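Side-chain contacts in nucleoporin nup120 (Schizosaccharomyces pombe, PDB 4GQ2), which serves as a structural component of the nuclear pore complex, whose nucleoporins can also dock transiently associated nuclear transport factors: residues S853-A856 / V857-V860; A878-R881 / E882-I886; Y899-H902 / L903-L907. All coordinates share one frame; numbering follows the deposited sequence.

Contact 1: residues S853-A856 / V857-V860; sequences SKEA and VKAV
Lys858 lies alongside Glu855, both side chains pointing the same way at the start of helix 856-864, and the pair illustrates a local i to i+3 contact carried by methylenes more than by charge. At the root of the lysine, CB sits 3.7 Å from Glu855 O, and CG comes within 3.8 Å of Glu855 CG. One atom further out the fit is tighter, with Lys858 CD 3.3 Å from Glu855 CG. CE then passes 3.9 Å from Glu855 OE2, and NZ ends 4.2 Å from that oxygen, opposite charges close together but beyond salt-bridge range. The strongest partner of the ammonium is an acidic side chain of another protein chain. While the lysine runs extended beyond CG, chi1 of the glutamate (-146°) sets CG against the lysine methylenes, and the bend at chi2 (73°) keeps OE2 near CE. With an alanine at Glu855, CG and the carboxylate would be gone, and the lysine chain would probably lose its flank and the ammonium a nearby negative charge. Ala859 N donates to Glu855 O (2.9 Å), starting the helical bonding, and Ala859 also packs on Tyr850 of helix 840-852. Glu855 holds the N-cap position directly after Lys854, whose positive phi closes helix 840-852 in a Schellman motif: a tight helix-to-helix turn within the HEAT-repeat region.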
loop_
_atom_site.group_PDB
_atom_site.type_symbol
_atom_site.label_atom_id
_atom_site.label_comp_id
_atom_site.label_asym_id
_atom_site.label_seq_id
_atom_site.Cartn_x
_atom_site.Cartn_y
_atom_site.Cartn_z
ATOM N N SER A 853 0.103 7.294 19.618
ATOM C CA SER A 853 1.171 7.817 18.766
ATOM C C SER A 853 2.017 8.872 19.475
ATOM O O SER A 853 2.798 9.577 18.839
ATOM C CB SER A 853 0.577 8.374 17.471
ATOM O OG SER A 853 -0.201 7.379 16.819
ATOM N N LYS A 854 1.850 8.952 20.798
ATOM C CA LYS A 854 2.546 9.909 21.673
ATOM C C LYS A 854 2.238 11.372 21.344
ATOM O O LYS A 854 3.076 12.266 21.483
ATOM C CB LYS A 854 4.051 9.623 21.734
ATOM C CG LYS A 854 4.430 8.619 22.812
ATOM C CD LYS A 854 4.159 7.188 22.378
ATOM C CE LYS A 854 3.818 6.306 23.571
ATOM N NZ LYS A 854 4.944 6.208 24.536
ATOM N N GLU A 855 0.995 11.594 20.942
ATOM C CA GLU A 855 0.511 12.901 20.571
ATOM C C GLU A 855 -0.542 13.327 21.601
ATOM O O GLU A 855 -1.715 13.558 21.272
ATOM C CB GLU A 855 -0.073 12.806 19.165
ATOM C CG GLU A 855 0.119 14.039 18.312
ATOM C CD GLU A 855 1.546 14.236 17.836
ATOM O OE1 GLU A 855 2.216 13.251 17.475
ATOM O OE2 GLU A 855 1.985 15.398 17.800
ATOM N N ALA A 856 -0.102 13.425 22.855
ATOM C CA ALA A 856 -0.980 13.691 24.004
ATOM C C ALA A 856 -1.850 14.924 23.850
ATOM O O ALA A 856 -3.050 14.882 24.123
ATOM C CB ALA A 856 -0.162 13.792 25.282
ATOM N N VAL A 857 -1.243 16.022 23.414
ATOM C CA VAL A 857 -1.951 17.291 23.291
ATOM C C VAL A 857 -3.088 17.212 22.253
ATOM O O VAL A 857 -4.157 17.808 22.433
ATOM C CB VAL A 857 -0.959 18.424 22.947
ATOM C CG1 VAL A 857 -1.686 19.739 22.658
ATOM C CG2 VAL A 857 0.055 18.582 24.075
ATOM N N LYS A 858 -2.846 16.481 21.170
ATOM C CA LYS A 858 -3.851 16.291 20.135
ATOM C C LYS A 858 -4.947 15.330 20.589
ATOM O O LYS A 858 -6.121 15.532 20.279
ATOM C CB LYS A 858 -3.197 15.827 18.825
ATOM C CG LYS A 858 -2.386 16.929 18.156
ATOM C CD LYS A 858 -1.685 16.434 16.907
ATOM C CE LYS A 858 -0.876 17.545 16.268
ATOM N NZ LYS A 858 -0.496 17.159 14.881
ATOM N N ALA A 859 -4.550 14.300 21.326
ATOM C CA ALA A 859 -5.480 13.349 21.922
ATOM C C ALA A 859 -6.470 14.043 22.858
ATOM O O ALA A 859 -7.692 13.848 22.744
ATOM C CB ALA A 859 -4.713 12.266 22.674
ATOM N N VAL A 860 -5.932 14.847 23.779
ATOM C CA VAL A 860 -6.730 15.534 24.793
ATOM C C VAL A 860 -7.702 16.512 24.152
ATOM O O VAL A 860 -8.854 16.621 24.584
ATOM C CB VAL A 860 -5.846 16.247 25.835
ATOM C CG1 VAL A 860 -6.656 17.256 26.635
ATOM C CG2 VAL A 860 -5.205 15.227 26.762
#

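Contact 2: residues A878-R881 / E882-I886; sequences AVLR and EFQEI
Leu880 and Gln884 meet on the packed side of the first turn of helix 881-889, whereas Arg881, Glu882 and Glu885 build a salt-bridge network on its more open side. On the packed side, Gln884 CD rests 3.9 Å from Leu880 CB, and Gln884 CB approaches Leu880 O at 3.3 Å. The glutamine chain is extended beyond CG, carrying its amide across the leucine to where NE2 donates to Thr874 O and Tyr871 O. Leu880 is backed in turn by Leu868 and Tyr871, so this is the better-packed half.

The charged half is looser. Arg881 has CG between its backbone N and carbonyl carbon (chi1 65°), and the chain bends at chi3 to lie beside Glu885. Its NH2 and Glu885 OE2 form a salt bridge whose hydrogen bond (3.2 Å) is weak, the guanidinium and carboxylate planes being 82° apart, far from a flat two-pronged pairing. NH1 makes a long salt bridge to Glu882 OE2 (3.9 Å), while OE1 of that glutamate pairs with Lys906 of helix 895-909. Back among the buried residues, a water stands in for a direct helical bond: it donates to Val879 O (2.6 Å) and accepts from Phe883 N (3.0 Å).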
loop_
_atom_site.group_PDB
_atom_site.type_symbol
_atom_site.label_atom_id
_atom_site.label_comp_id
_atom_site.label_asym_id
_atom_site.label_seq_id
_atom_site.Cartn_x
_atom_site.Cartn_y
_atom_site.Cartn_z
ATOM N N ALA A 878 -15.710 -2.559 19.816
ATOM C CA ALA A 878 -15.046 -3.049 21.018
ATOM C C ALA A 878 -14.179 -1.999 21.724
ATOM O O ALA A 878 -13.810 -2.202 22.877
ATOM C CB ALA A 878 -14.223 -4.284 20.694
ATOM N N VAL A 879 -13.843 -0.895 21.049
ATOM C CA VAL A 879 -13.106 0.194 21.720
ATOM C C VAL A 879 -13.958 0.862 22.801
ATOM O O VAL A 879 -13.433 1.543 23.666
ATOM C CB VAL A 879 -12.564 1.292 20.758
ATOM C CG1 VAL A 879 -11.357 0.797 19.986
ATOM C CG2 VAL A 879 -13.648 1.811 19.819
ATOM N N LEU A 880 -15.274 0.657 22.739
ATOM C CA LEU A 880 -16.209 1.262 23.688
ATOM C C LEU A 880 -16.374 0.455 24.978
ATOM O O LEU A 880 -17.032 0.916 25.911
ATOM C CB LEU A 880 -17.576 1.493 23.034
ATOM C CG LEU A 880 -17.666 2.397 21.799
ATOM C CD1 LEU A 880 -19.118 2.666 21.435
ATOM C CD2 LEU A 880 -16.935 3.709 22.019
ATOM N N ARG A 881 -15.770 -0.733 25.039
ATOM C CA ARG A 881 -15.959 -1.629 26.189
ATOM C C ARG A 881 -15.600 -1.000 27.540
ATOM O O ARG A 881 -16.396 -1.075 28.477
ATOM C CB ARG A 881 -15.274 -2.999 25.993
ATOM C CG ARG A 881 -13.753 -2.977 25.915
ATOM C CD ARG A 881 -13.159 -4.366 26.104
ATOM N NE ARG A 881 -13.029 -4.721 27.517
ATOM C CZ ARG A 881 -11.979 -4.419 28.279
ATOM N NH1 ARG A 881 -10.946 -3.752 27.773
ATOM N NH2 ARG A 881 -11.958 -4.785 29.553
ATOM N N GLU A 882 -14.431 -0.367 27.632
ATOM C CA GLU A 882 -13.987 0.233 28.896
ATOM C C GLU A 882 -14.943 1.322 29.391
ATOM O O GLU A 882 -15.240 1.400 30.580
ATOM C CB GLU A 882 -12.558 0.772 28.791
ATOM C CG GLU A 882 -11.493 -0.317 28.738
ATOM C CD GLU A 882 -10.076 0.224 28.593
ATOM O OE1 GLU A 882 -9.888 1.344 28.070
ATOM O OE2 GLU A 882 -9.135 -0.483 29.003
ATOM N N PHE A 883 -15.424 2.151 28.469
ATOM C CA PHE A 883 -16.400 3.164 28.809
ATOM C C PHE A 883 -17.720 2.534 29.229
ATOM O O PHE A 883 -18.335 2.964 30.207
ATOM C CB PHE A 883 -16.662 4.114 27.643
ATOM C CG PHE A 883 -17.846 5.010 27.870
ATOM C CD1 PHE A 883 -17.833 5.954 28.898
ATOM C CD2 PHE A 883 -18.984 4.894 27.081
ATOM C CE1 PHE A 883 -18.936 6.761 29.128
ATOM C CE2 PHE A 883 -20.081 5.706 27.302
ATOM C CZ PHE A 883 -20.059 6.640 28.326
ATOM N N GLN A 884 -18.154 1.530 28.471
ATOM C CA GLN A 884 -19.449 0.891 28.697
ATOM C C GLN A 884 -19.504 0.055 29.973
ATOM O O GLN A 884 -20.580 -0.123 30.547
ATOM C CB GLN A 884 -19.852 0.054 27.491
ATOM C CG GLN A 884 -20.358 0.892 26.336
ATOM C CD GLN A 884 -20.537 0.081 25.073
ATOM O OE1 GLN A 884 -19.972 -1.003 24.937
ATOM N NE2 GLN A 884 -21.326 0.606 24.137
ATOM N N GLU A 885 -18.353 -0.454 30.409
ATOM C CA GLU A 885 -18.258 -1.180 31.676
ATOM C C GLU A 885 -18.543 -0.239 32.842
ATOM O O GLU A 885 -19.246 -0.602 33.792
ATOM C CB GLU A 885 -16.878 -1.816 31.836
ATOM C CG GLU A 885 -16.704 -3.122 31.077
ATOM C CD GLU A 885 -15.280 -3.652 31.111
ATOM O OE1 GLU A 885 -14.398 -3.002 31.717
ATOM O OE2 GLU A 885 -15.045 -4.726 30.522
ATOM N N ILE A 886 -17.990 0.968 32.748
ATOM C CA ILE A 886 -18.223 2.028 33.719
ATOM C C ILE A 886 -19.680 2.499 33.665
ATOM O O ILE A 886 -20.309 2.686 34.706
ATOM C CB ILE A 886 -17.229 3.196 33.520
ATOM C CG1 ILE A 886 -15.819 2.759 33.956
ATOM C CG2 ILE A 886 -17.671 4.441 34.288
ATOM C CD1 ILE A 886 -14.697 3.680 33.507
HETATM O O HOH W 1 -14.198 2.752 25.814
#

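Contact 3: residues Y899-H902 / L903-L907; sequences YYLH and LSKKL
From Leu903 N to Tyr899 O (2.8 Å) through Lys906 N to His902 O (3.0 Å), four successive backbone bonds link each residue to the one four places earlier, a regular alpha-helical turn in helix 895-909 of the HEAT-repeat region. Leu903 carries the side-chain contact. Its CG, anti to its own carbonyl carbon (chi1 -69°), sits 3.3 Å from Tyr899 O and sends CD1 over one face of the Tyr899 ring. This is a CH-pi contact, with CD1 4.0 Å from the ring centroid and 28° off the normal; the shift is toward the hydroxyl end, where CD1 comes to 3.6 Å from CZ. The same methyl lies, more loosely, near the edge of the Tyr900 ring. The Tyr899 hydroxyl bonds to Phe863 O, which probably steadies the far end of the ring, while Leu903 also packs on Phe919 of helix 913-925.

Another side of the helix faces helices 913-925 and 932-949: the buried Ser904 OG bonds chiefly to Ala916 O of the first, with Glu941 OE2 of the second also within hydrogen-bonding reach, and Leu901 packs on Ile938. Beside them Lys905 crosses Leu901 obliquely, its CD lying 4.1 Å from Leu901 CD2.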
loop_
_atom_site.group_PDB
_atom_site.type_symbol
_atom_site.label_atom_id
_atom_site.label_comp_id
_atom_site.label_asym_id
_atom_site.label_seq_id
_atom_site.Cartn_x
_atom_site.Cartn_y
_atom_site.Cartn_z
ATOM N N TYR A 899 -17.858 9.255 31.281
ATOM C CA TYR A 899 -16.944 9.527 30.185
ATOM C C TYR A 899 -15.663 10.162 30.720
ATOM O O TYR A 899 -14.567 9.680 30.427
ATOM C CB TYR A 899 -17.637 10.406 29.128
ATOM C CG TYR A 899 -16.753 10.872 27.981
ATOM C CD1 TYR A 899 -16.261 9.967 27.041
ATOM C CD2 TYR A 899 -16.433 12.231 27.825
ATOM C CE1 TYR A 899 -15.466 10.394 25.989
ATOM C CE2 TYR A 899 -15.640 12.668 26.778
ATOM C CZ TYR A 899 -15.154 11.743 25.865
ATOM O OH TYR A 899 -14.362 12.157 24.821
ATOM N N TYR A 900 -15.800 11.215 31.526
ATOM C CA TYR A 900 -14.634 11.877 32.126
ATOM C C TYR A 900 -13.837 10.966 33.075
ATOM O O TYR A 900 -12.603 11.052 33.127
ATOM C CB TYR A 900 -15.028 13.184 32.824
ATOM C CG TYR A 900 -15.415 14.317 31.887
ATOM C CD1 TYR A 900 -14.776 14.492 30.658
ATOM C CD2 TYR A 900 -16.403 15.231 32.247
ATOM C CE1 TYR A 900 -15.128 15.533 29.804
ATOM C CE2 TYR A 900 -16.757 16.275 31.406
ATOM C CZ TYR A 900 -16.118 16.420 30.185
ATOM O OH TYR A 900 -16.471 17.452 29.351
ATOM N N LEU A 901 -14.540 10.096 33.810
ATOM C CA LEU A 901 -13.895 9.052 34.619
ATOM C C LEU A 901 -13.094 8.101 33.729
ATOM O O LEU A 901 -11.933 7.793 34.017
ATOM C CB LEU A 901 -14.923 8.238 35.414
ATOM C CG LEU A 901 -14.580 7.692 36.816
ATOM C CD1 LEU A 901 -15.341 6.396 37.092
ATOM C CD2 LEU A 901 -13.090 7.492 37.084
ATOM N N HIS A 902 -13.724 7.628 32.656
ATOM C CA HIS A 902 -13.040 6.762 31.709
ATOM C C HIS A 902 -11.803 7.411 31.148
ATOM O O HIS A 902 -10.740 6.799 31.101
ATOM C CB HIS A 902 -13.965 6.361 30.580
ATOM C CG HIS A 902 -13.262 5.642 29.465
ATOM N ND1 HIS A 902 -13.171 6.148 28.224
ATOM C CD2 HIS A 902 -12.579 4.432 29.448
ATOM C CE1 HIS A 902 -12.482 5.298 27.449
ATOM N NE2 HIS A 902 -12.116 4.251 28.198
ATOM N N LEU A 903 -11.934 8.661 30.725
ATOM C CA LEU A 903 -10.802 9.419 30.214
ATOM C C LEU A 903 -9.685 9.534 31.234
ATOM O O LEU A 903 -8.520 9.303 30.909
ATOM C CB LEU A 903 -11.244 10.804 29.752
ATOM C CG LEU A 903 -12.111 10.774 28.496
ATOM C CD1 LEU A 903 -12.150 12.158 27.868
ATOM C CD2 LEU A 903 -11.582 9.748 27.511
ATOM N N SER A 904 -10.049 9.862 32.470
ATOM C CA SER A 904 -9.083 9.949 33.561
ATOM C C SER A 904 -8.229 8.687 33.668
ATOM O O SER A 904 -6.998 8.768 33.668
ATOM C CB SER A 904 -9.795 10.211 34.885
ATOM O OG SER A 904 -8.848 10.362 35.921
ATOM N N LYS A 905 -8.887 7.530 33.732
ATOM C CA LYS A 905 -8.197 6.241 33.854
ATOM C C LYS A 905 -7.358 5.945 32.610
ATOM O O LYS A 905 -6.332 5.266 32.699
ATOM C CB LYS A 905 -9.196 5.091 34.089
ATOM C CG LYS A 905 -9.990 5.169 35.388
ATOM C CD LYS A 905 -11.247 4.306 35.337
ATOM C CE LYS A 905 -11.081 2.982 36.072
ATOM N NZ LYS A 905 -11.307 3.136 37.539
ATOM N N LYS A 906 -7.800 6.454 31.458
ATOM C CA LYS A 906 -7.114 6.198 30.196
ATOM C C LYS A 906 -5.852 7.045 30.069
ATOM O O LYS A 906 -4.801 6.542 29.686
ATOM C CB LYS A 906 -8.042 6.423 28.996
ATOM C CG LYS A 906 -7.564 5.764 27.711
ATOM C CD LYS A 906 -7.871 4.276 27.730
ATOM C CE LYS A 906 -7.012 3.509 26.747
ATOM N NZ LYS A 906 -6.895 2.090 27.178
ATOM N N LEU A 907 -5.953 8.328 30.394
ATOM C CA LEU A 907 -4.774 9.181 30.407
ATOM C C LEU A 907 -3.770 8.671 31.440
ATOM O O LEU A 907 -2.560 8.791 31.244
ATOM C CB LEU A 907 -5.150 10.637 30.687
ATOM C CG LEU A 907 -5.603 11.567 29.548
ATOM C CD1 LEU A 907 -4.657 11.535 28.352
ATOM C CD2 LEU A 907 -7.027 11.274 29.107
#

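How the contacts relate
The three contacts follow one another along the chain within the HEAT-repeat region: contact 1 where a loop runs into helix 856-864, contact 2 where another runs into 881-889, contact 3 in the middle of 895-909. Contacts 1 and 2 are the most separated, with centres about 20 Å apart and no touch between them. Contact 3 joins both, its centre about 14 Å from contact 1 and 11 Å from contact 2. Val860 CG2 meets Leu907 CD1 at 4.1 Å, and Phe883 CE1 packs 3.5 Å from Tyr899 N. Local contacts along single helices thus share residues with packing between helices of the kind expected in a HEAT-repeat stack.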